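Local atomic coordinates of molybdenum ABC transporter, periplasmic molybdenum-binding protein (Vibrio cholerae, PDB entry 4RXL), a protein that binds tungstate in its inter-lobe cleft and probably serves as the periplasmic receptor that delivers molybdate or tungstate to an ABC transporter. Residues L116-V121 and M128-A133; R146-N151 and L157-R162. All coordinates share one frame; numbering follows the deposited sequence.

Contact 1: L116-V121 and M128-A133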
ATOM      1  N   LEU A 116      -6.926  16.558   4.157  1.00 26.03           N
ATOM      2  CA  LEU A 116      -5.833  15.748   3.624  1.00 25.09           C
ATOM      3  C   LEU A 116      -6.279  14.295   3.492  1.00 22.55           C
ATOM      4  O   LEU A 116      -6.669  13.667   4.489  1.00 24.48           O
ATOM      5  CB  LEU A 116      -4.621  15.818   4.565  1.00 28.40           C
ATOM      6  CG  LEU A 116      -3.344  15.059   4.229  1.00 23.32           C
ATOM      7  CD1 LEU A 116      -2.687  15.528   2.943  1.00 26.17           C
ATOM      8  CD2 LEU A 116      -2.375  15.205   5.404  1.00 27.76           C
ATOM      9  N   ALA A 117      -6.215  13.757   2.278  1.00 21.79           N
ATOM     10  CA  ALA A 117      -6.624  12.372   2.038  1.00 21.56           C
ATOM     11  C   ALA A 117      -5.547  11.416   2.507  1.00 19.97           C
ATOM     12  O   ALA A 117      -4.399  11.472   2.047  1.00 20.71           O
ATOM     13  CB  ALA A 117      -6.930  12.141   0.571  1.00 20.16           C
ATOM     14  N   VAL A 118      -5.914  10.529   3.420  1.00 22.31           N
ATOM     15  CA  VAL A 118      -5.012   9.487   3.898  1.00 17.49           C
ATOM     16  C   VAL A 118      -5.808   8.230   4.196  1.00 19.08           C
ATOM     17  O   VAL A 118      -7.028   8.317   4.409  1.00 19.87           O
ATOM     18  CB  VAL A 118      -4.278   9.883   5.196  1.00 21.27           C
ATOM     19  CG1 VAL A 118      -3.410  11.117   4.981  1.00 26.89           C
ATOM     20  CG2 VAL A 118      -5.261  10.091   6.351  1.00 23.32           C
ATOM     21  N   ALA A 119      -5.135   7.074   4.188  1.00 18.00           N
ATOM     22  CA  ALA A 119      -5.782   5.847   4.676  1.00 20.06           C
ATOM     23  C   ALA A 119      -5.840   5.892   6.209  1.00 20.33           C
ATOM     24  O   ALA A 119      -5.117   6.669   6.835  1.00 19.77           O
ATOM     25  CB  ALA A 119      -5.096   4.597   4.188  1.00 18.84           C
ATOM     26  N   GLN A 120      -6.754   5.120   6.799  1.00 19.85           N
ATOM     27  CA  GLN A 120      -6.986   5.139   8.247  1.00 20.90           C
ATOM     28  C   GLN A 120      -5.641   5.010   8.975  1.00 20.14           C
ATOM     29  O   GLN A 120      -4.937   4.040   8.815  1.00 20.68           O
ATOM     30  CB  GLN A 120      -7.946   4.010   8.671  1.00 22.32           C
ATOM     31  CG  GLN A 120      -8.790   4.312   9.915  1.00 30.82           C
ATOM     32  CD  GLN A 120      -7.979   4.289  11.198  1.00 62.15           C
ATOM     33  OE1 GLN A 120      -7.242   3.328  11.455  1.00 41.94           O
ATOM     34  NE2 GLN A 120      -8.097   5.352  12.009  1.00 38.91           N
ATOM     35  N   VAL A 121      -5.337   6.001   9.804  1.00 17.42           N
ATOM     36  CA  VAL A 121      -3.976   6.187  10.325  1.00 18.65           C
ATOM     37  C   VAL A 121      -3.567   5.240  11.441  1.00 20.73           C
ATOM     38  O   VAL A 121      -2.377   5.136  11.750  1.00 24.15           O
ATOM     39  CB  VAL A 121      -3.724   7.640  10.788  1.00 22.34           C
ATOM     40  CG1 VAL A 121      -3.905   8.630   9.648  1.00 23.44           C
ATOM     41  CG2 VAL A 121      -4.629   8.014  11.952  1.00 24.71           C
ATOM     42  N   MET A 128      -0.662   4.579   8.561  1.00 17.59           N
ATOM     43  CA  MET A 128       0.374   4.498   9.594  1.00 17.70           C
ATOM     44  C   MET A 128       1.669   5.174   9.133  1.00 18.47           C
ATOM     45  O   MET A 128       2.276   5.957   9.901  1.00 17.97           O
ATOM     46  CB  MET A 128       0.668   3.055   9.984  1.00 18.22           C
ATOM     47  CG  MET A 128      -0.504   2.302  10.621  1.00 18.39           C
ATOM     48  SD  MET A 128      -0.309   0.480  10.818  1.00 23.17           S
ATOM     49  CE  MET A 128       1.133   0.391  11.863  1.00 29.72           C
ATOM     50  N   TYR A 129       2.074   4.909   7.884  1.00 16.41           N
ATOM     51  CA  TYR A 129       3.279   5.558   7.346  1.00 15.59           C
ATOM     52  C   TYR A 129       3.057   7.063   7.204  1.00 13.84           C
ATOM     53  O   TYR A 129       3.950   7.830   7.501  1.00 19.78           O
ATOM     54  CB  TYR A 129       3.650   4.997   5.973  1.00 16.33           C
ATOM     55  CG  TYR A 129       4.011   3.525   5.899  1.00 15.02           C
ATOM     56  CD1 TYR A 129       5.077   2.976   6.620  1.00 19.66           C
ATOM     57  CD2 TYR A 129       3.335   2.698   5.014  1.00 14.03           C
ATOM     58  CE1 TYR A 129       5.423   1.630   6.480  1.00 16.54           C
ATOM     59  CE2 TYR A 129       3.667   1.354   4.877  1.00 14.93           C
ATOM     60  CZ  TYR A 129       4.691   0.819   5.631  1.00 15.65           C
ATOM     61  OH  TYR A 129       5.005  -0.525   5.452  1.00 17.38           O
ATOM     62  N   ALA A 130       1.888   7.474   6.750  1.00 16.61           N
ATOM     63  CA  ALA A 130       1.539   8.906   6.717  1.00 19.13           C
ATOM     64  C   ALA A 130       1.650   9.595   8.064  1.00 19.63           C
ATOM     65  O   ALA A 130       2.260  10.682   8.194  1.00 20.37           O
ATOM     66  CB  ALA A 130       0.155   9.098   6.141  1.00 19.83           C
ATOM     67  N   LYS A 131       1.088   8.972   9.089  1.00 19.24           N
ATOM     68  CA  LYS A 131       1.138   9.551  10.414  1.00 21.36           C
ATOM     69  C   LYS A 131       2.573   9.685  10.895  1.00 22.38           C
ATOM     70  O   LYS A 131       2.942  10.738  11.430  1.00 23.63           O
ATOM     71  CB  LYS A 131       0.335   8.699  11.385  1.00 21.59           C
ATOM     72  CG  LYS A 131       0.276   9.312  12.768  1.00 23.64           C
ATOM     73  CD  LYS A 131      -0.586   8.505  13.714  1.00 25.69           C
ATOM     74  CE  LYS A 131      -0.381   8.985  15.126  1.00 27.58           C
ATOM     75  NZ  LYS A 131      -1.298   8.291  16.060  1.00 38.30           N
ATOM     76  N   GLN A 132       3.376   8.638  10.688  1.00 19.40           N
ATOM     77  CA  GLN A 132       4.824   8.693  11.013  1.00 19.68           C
ATOM     78  C   GLN A 132       5.500   9.889  10.347  1.00 20.00           C
ATOM     79  O   GLN A 132       6.230  10.642  11.002  1.00 21.68           O
ATOM     80  CB  GLN A 132       5.527   7.403  10.619  1.00 20.13           C
ATOM     81  CG  GLN A 132       5.182   6.174  11.457  1.00 20.08           C
ATOM     82  CD  GLN A 132       5.713   4.844  10.894  1.00 29.78           C
ATOM     83  OE1 GLN A 132       6.345   4.778   9.845  1.00 26.48           O
ATOM     84  NE2 GLN A 132       5.421   3.768  11.591  1.00 39.60           N
ATOM     85  N   ALA A 133       5.278  10.039   9.042  1.00 18.90           N
ATOM     86  CA  ALA A 133       5.905  11.122   8.287  1.00 20.07           C
ATOM     87  C   ALA A 133       5.466  12.510   8.754  1.00 21.52           C
ATOM     88  O   ALA A 133       6.282  13.418   8.816  1.00 22.44           O
ATOM     89  CB  ALA A 133       5.635  10.961   6.802  1.00 21.57           C
TER
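Val121 and Met128 bring the two segments closest together, their CA atoms 4.7 Å apart. In the first turns of helix 125-137, Met128 CA lies 3.6 Å from Val121 O in a CA-H...O contact with an angle of 134° at the hydrogen. The Met128 side chain stays with the same oxygen: its CG, set beside the backbone N by a chi1 of -63°, also comes within 3.6 Å of Val121 O, and beyond it the chain bends at chi3. Further along the helix, Lys131 lays its aliphatic base against the valine, with Lys131 CB 4.2 Å from Val121 CB, and its chain runs on fully extended. Deeper in, the CG1 branch of Val118 reaches Ala130 CB at 4.3 Å, a loose apolar touch between strand 116-119 and helix 125-137.

Around this first shell, Trp140 of helix 140-143 packs on both Val121 and Lys131, while Ile169 lies against Ala130. Val121 N is hydrogen-bonded to Gln149 OE1, and Gln120 OE1 to Asp122 N, two bonds that probably help to hold the loop after the strand. This is the strand-to-helix step of a beta-alpha-beta crossover that returns to parallel strand 147-150. With no conventional hydrogen bond between the segments, the helix is placed against strand 116-119 and its following loop largely by shape and apolar packing.

Contact 2: R146-N151 and L157-R162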
ATOM      1  N   ARG A 146      -7.626  17.397  10.446  1.00 34.70           N
ATOM      2  CA  ARG A 146      -7.883  17.866   9.079  1.00 34.66           C
ATOM      3  C   ARG A 146      -7.698  16.733   8.076  1.00 31.26           C
ATOM      4  O   ARG A 146      -7.346  16.984   6.931  1.00 30.42           O
ATOM      5  CB  ARG A 146      -6.923  19.010   8.696  1.00 34.09           C
ATOM      6  CG  ARG A 146      -6.833  20.164   9.685  1.00 46.61           C
ATOM      7  CD  ARG A 146      -7.820  21.270   9.372  1.00 53.28           C
ATOM      8  NE  ARG A 146      -7.164  22.423   8.746  1.00 78.71           N
ATOM      9  CZ  ARG A 146      -7.366  22.855   7.499  1.00 80.80           C
ATOM     10  NH1 ARG A 146      -8.223  22.244   6.679  1.00 58.62           N
ATOM     11  NH2 ARG A 146      -6.706  23.926   7.066  1.00 64.64           N
ATOM     12  N   LEU A 147      -7.932  15.495   8.514  1.00 28.63           N
ATOM     13  CA  LEU A 147      -7.805  14.315   7.662  1.00 24.98           C
ATOM     14  C   LEU A 147      -9.151  13.862   7.100  1.00 28.65           C
ATOM     15  O   LEU A 147     -10.174  13.936   7.778  1.00 36.69           O
ATOM     16  CB  LEU A 147      -7.220  13.136   8.457  1.00 26.72           C
ATOM     17  CG  LEU A 147      -5.956  13.403   9.269  1.00 29.46           C
ATOM     18  CD1 LEU A 147      -5.629  12.193  10.124  1.00 30.13           C
ATOM     19  CD2 LEU A 147      -4.791  13.751   8.354  1.00 32.99           C
ATOM     20  N   ALA A 148      -9.122  13.349   5.869  1.00 29.37           N
ATOM     21  CA  ALA A 148     -10.194  12.533   5.330  1.00 25.85           C
ATOM     22  C   ALA A 148      -9.651  11.117   5.260  1.00 25.77           C
ATOM     23  O   ALA A 148      -8.848  10.792   4.381  1.00 22.72           O
ATOM     24  CB  ALA A 148     -10.629  13.035   3.962  1.00 27.87           C
ATOM     25  N   GLN A 149     -10.028  10.295   6.237  1.00 22.73           N
ATOM     26  CA  GLN A 149      -9.433   8.965   6.364  1.00 23.05           C
ATOM     27  C   GLN A 149     -10.281   7.953   5.613  1.00 22.21           C
ATOM     28  O   GLN A 149     -11.493   7.932   5.741  1.00 26.91           O
ATOM     29  CB  GLN A 149      -9.301   8.537   7.823  1.00 25.04           C
ATOM     30  CG  GLN A 149      -8.420   9.451   8.660  1.00 22.48           C
ATOM     31  CD  GLN A 149      -8.171   8.903  10.063  1.00 27.72           C
ATOM     32  OE1 GLN A 149      -7.591   7.815  10.239  1.00 24.16           O
ATOM     33  NE2 GLN A 149      -8.601   9.659  11.067  1.00 31.18           N
ATOM     34  N   THR A 150      -9.607   7.122   4.819  1.00 21.23           N
ATOM     35  CA  THR A 150     -10.264   6.142   3.972  1.00 19.32           C
ATOM     36  C   THR A 150      -9.870   4.724   4.369  1.00 18.22           C
ATOM     37  O   THR A 150      -8.864   4.501   5.064  1.00 20.83           O
ATOM     38  CB  THR A 150      -9.870   6.368   2.503  1.00 20.43           C
ATOM     39  OG1 THR A 150      -8.463   6.137   2.359  1.00 21.10           O
ATOM     40  CG2 THR A 150     -10.217   7.761   2.079  1.00 24.47           C
ATOM     41  N   ASN A 151     -10.662   3.740   3.923  1.00 20.59           N
ATOM     42  CA  ASN A 151     -10.383   2.335   4.282  1.00 19.05           C
ATOM     43  C   ASN A 151      -9.149   1.706   3.624  1.00 16.76           C
ATOM     44  O   ASN A 151      -8.663   0.646   4.070  1.00 19.71           O
ATOM     45  CB  ASN A 151     -11.582   1.441   3.943  1.00 20.03           C
ATOM     46  CG  ASN A 151     -12.792   1.757   4.759  1.00 28.52           C
ATOM     47  OD1 ASN A 151     -12.766   2.627   5.615  1.00 36.14           O
ATOM     48  ND2 ASN A 151     -13.880   1.072   4.474  1.00 32.10           N
ATOM     49  N   LEU A 157      -6.290   7.847  -2.765  1.00 18.08           N
ATOM     50  CA  LEU A 157      -5.980   8.286  -4.122  1.00 18.68           C
ATOM     51  C   LEU A 157      -7.199   8.837  -4.868  1.00 21.18           C
ATOM     52  O   LEU A 157      -7.126   9.923  -5.447  1.00 23.88           O
ATOM     53  CB  LEU A 157      -5.364   7.123  -4.908  1.00 16.55           C
ATOM     54  CG  LEU A 157      -5.014   7.372  -6.377  1.00 18.17           C
ATOM     55  CD1 LEU A 157      -3.898   8.387  -6.497  1.00 24.51           C
ATOM     56  CD2 LEU A 157      -4.619   6.069  -7.025  1.00 20.04           C
ATOM     57  N   ALA A 158      -8.334   8.135  -4.810  1.00 19.74           N
ATOM     58  CA  ALA A 158      -9.518   8.562  -5.562  1.00 21.24           C
ATOM     59  C   ALA A 158     -10.061   9.917  -5.111  1.00 24.16           C
ATOM     60  O   ALA A 158     -10.630  10.639  -5.917  1.00 27.33           O
ATOM     61  CB  ALA A 158     -10.611   7.514  -5.458  1.00 26.59           C
ATOM     62  N   LEU A 159      -9.930  10.244  -3.825  1.00 22.58           N
ATOM     63  CA  LEU A 159     -10.374  11.560  -3.313  1.00 24.68           C
ATOM     64  C   LEU A 159      -9.593  12.700  -3.971  1.00 24.59           C
ATOM     65  O   LEU A 159     -10.130  13.759  -4.277  1.00 28.78           O
ATOM     66  CB  LEU A 159     -10.200  11.662  -1.793  1.00 26.67           C
ATOM     67  CG  LEU A 159     -11.184  10.912  -0.906  1.00 28.27           C
ATOM     68  CD1 LEU A 159     -10.773  11.047   0.553  1.00 24.31           C
ATOM     69  CD2 LEU A 159     -12.615  11.408  -1.145  1.00 30.73           C
ATOM     70  N   VAL A 160      -8.302  12.445  -4.168  1.00 22.99           N
ATOM     71  CA  VAL A 160      -7.415  13.391  -4.801  1.00 21.80           C
ATOM     72  C   VAL A 160      -7.735  13.464  -6.299  1.00 25.04           C
ATOM     73  O   VAL A 160      -7.829  14.559  -6.845  1.00 27.46           O
ATOM     74  CB  VAL A 160      -5.919  13.069  -4.536  1.00 22.95           C
ATOM     75  CG1 VAL A 160      -5.037  14.212  -5.028  1.00 25.64           C
ATOM     76  CG2 VAL A 160      -5.711  12.848  -3.041  1.00 23.64           C
ATOM     77  N   GLU A 161      -7.912  12.308  -6.946  1.00 23.08           N
ATOM     78  CA  GLU A 161      -8.298  12.251  -8.363  1.00 26.74           C
ATOM     79  C   GLU A 161      -9.573  13.035  -8.638  1.00 26.34           C
ATOM     80  O   GLU A 161      -9.688  13.744  -9.649  1.00 31.70           O
ATOM     81  CB  GLU A 161      -8.471  10.808  -8.824  1.00 25.10           C
ATOM     82  CG  GLU A 161      -7.190  10.003  -8.844  1.00 27.27           C
ATOM     83  CD  GLU A 161      -7.406   8.580  -9.336  1.00 40.21           C
ATOM     84  OE1 GLU A 161      -8.495   8.008  -9.080  1.00 55.85           O
ATOM     85  OE2 GLU A 161      -6.476   8.032  -9.967  1.00 43.47           O
ATOM     86  N   ARG A 162     -10.546  12.910  -7.742  1.00 29.81           N
ATOM     87  CA  ARG A 162     -11.814  13.659  -7.887  1.00 32.43           C
ATOM     88  C   ARG A 162     -11.719  15.134  -7.502  1.00 30.66           C
ATOM     89  O   ARG A 162     -12.658  15.888  -7.711  1.00 38.22           O
ATOM     90  CB  ARG A 162     -12.930  12.985  -7.087  1.00 32.24           C
ATOM     91  CG  ARG A 162     -13.232  11.575  -7.568  1.00 38.35           C
ATOM     92  CD  ARG A 162     -14.624  11.136  -7.147  1.00 54.66           C
ATOM     93  NE  ARG A 162     -14.745  10.924  -5.703  1.00 40.34           N
ATOM     94  CZ  ARG A 162     -14.311   9.845  -5.052  1.00 54.18           C
ATOM     95  NH1 ARG A 162     -13.685   8.859  -5.696  1.00 41.29           N
ATOM     96  NH2 ARG A 162     -14.491   9.755  -3.736  1.00 50.02           N
TER
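Leu159 meets strand 147-150 through a single methyl. Its CB leaves helix 153-161 in the direction of the strand, and a chi1 of -75° sets CG beside the backbone N and anti to the carbonyl carbon. From CG, the extended chi2 of 175° sends CD1 onward to the strand, where it lies 3.7 Å from Thr150 CG2 and 3.9 Å from Ala148 CB. These two residues, two apart along the strand, both direct their CB atoms at the helix and present the methyl with a small apolar surface.

Thr150 reaches Leu159 tip to tip by its methyl: a chi1 of 64° puts OG1 between the backbone N and the carbonyl carbon, with CG2 anti to the carbonyl carbon. That hydroxyl is hydrogen-bonded with Asn152 O and, weakly, with Val118 O, while the apolar branch meets the leucine.

The contact is small, burying 95 Å² in all, and lies near the surface. Strand 147-150 and helix 153-161 form the next strand-helix step, beside parallel strand 116-119. Leu159 also touches Ala117 of that strand, so this leucine meets both strands; Val160 touches Ala117 too, and with Leu157 it packs on Ile89 of strand 78-91 and Val181 of strand 181-186.

Overall arrangement
Contacts 1 and 2 follow one another along the chain, with centres 11 Å apart, and share a sheet in which strands 116-119 and 147-150 run parallel. Backbone hydrogen bonds probably join the two segments at both ends: Leu116 O lies 2.8 Å from Ala148 N, and Gln120 N 2.8 Å from Thr150 O. Each strand leads into the helix of its own contact, 125-137 or 153-161. The tungstate lies about 8 Å from the Met128 side chain and about 7 Å from that of Thr150. Neither contact supplies a residue of the ligand pocket, but both helices do so near their starts, through Pro125 and Ala126 and through Val153.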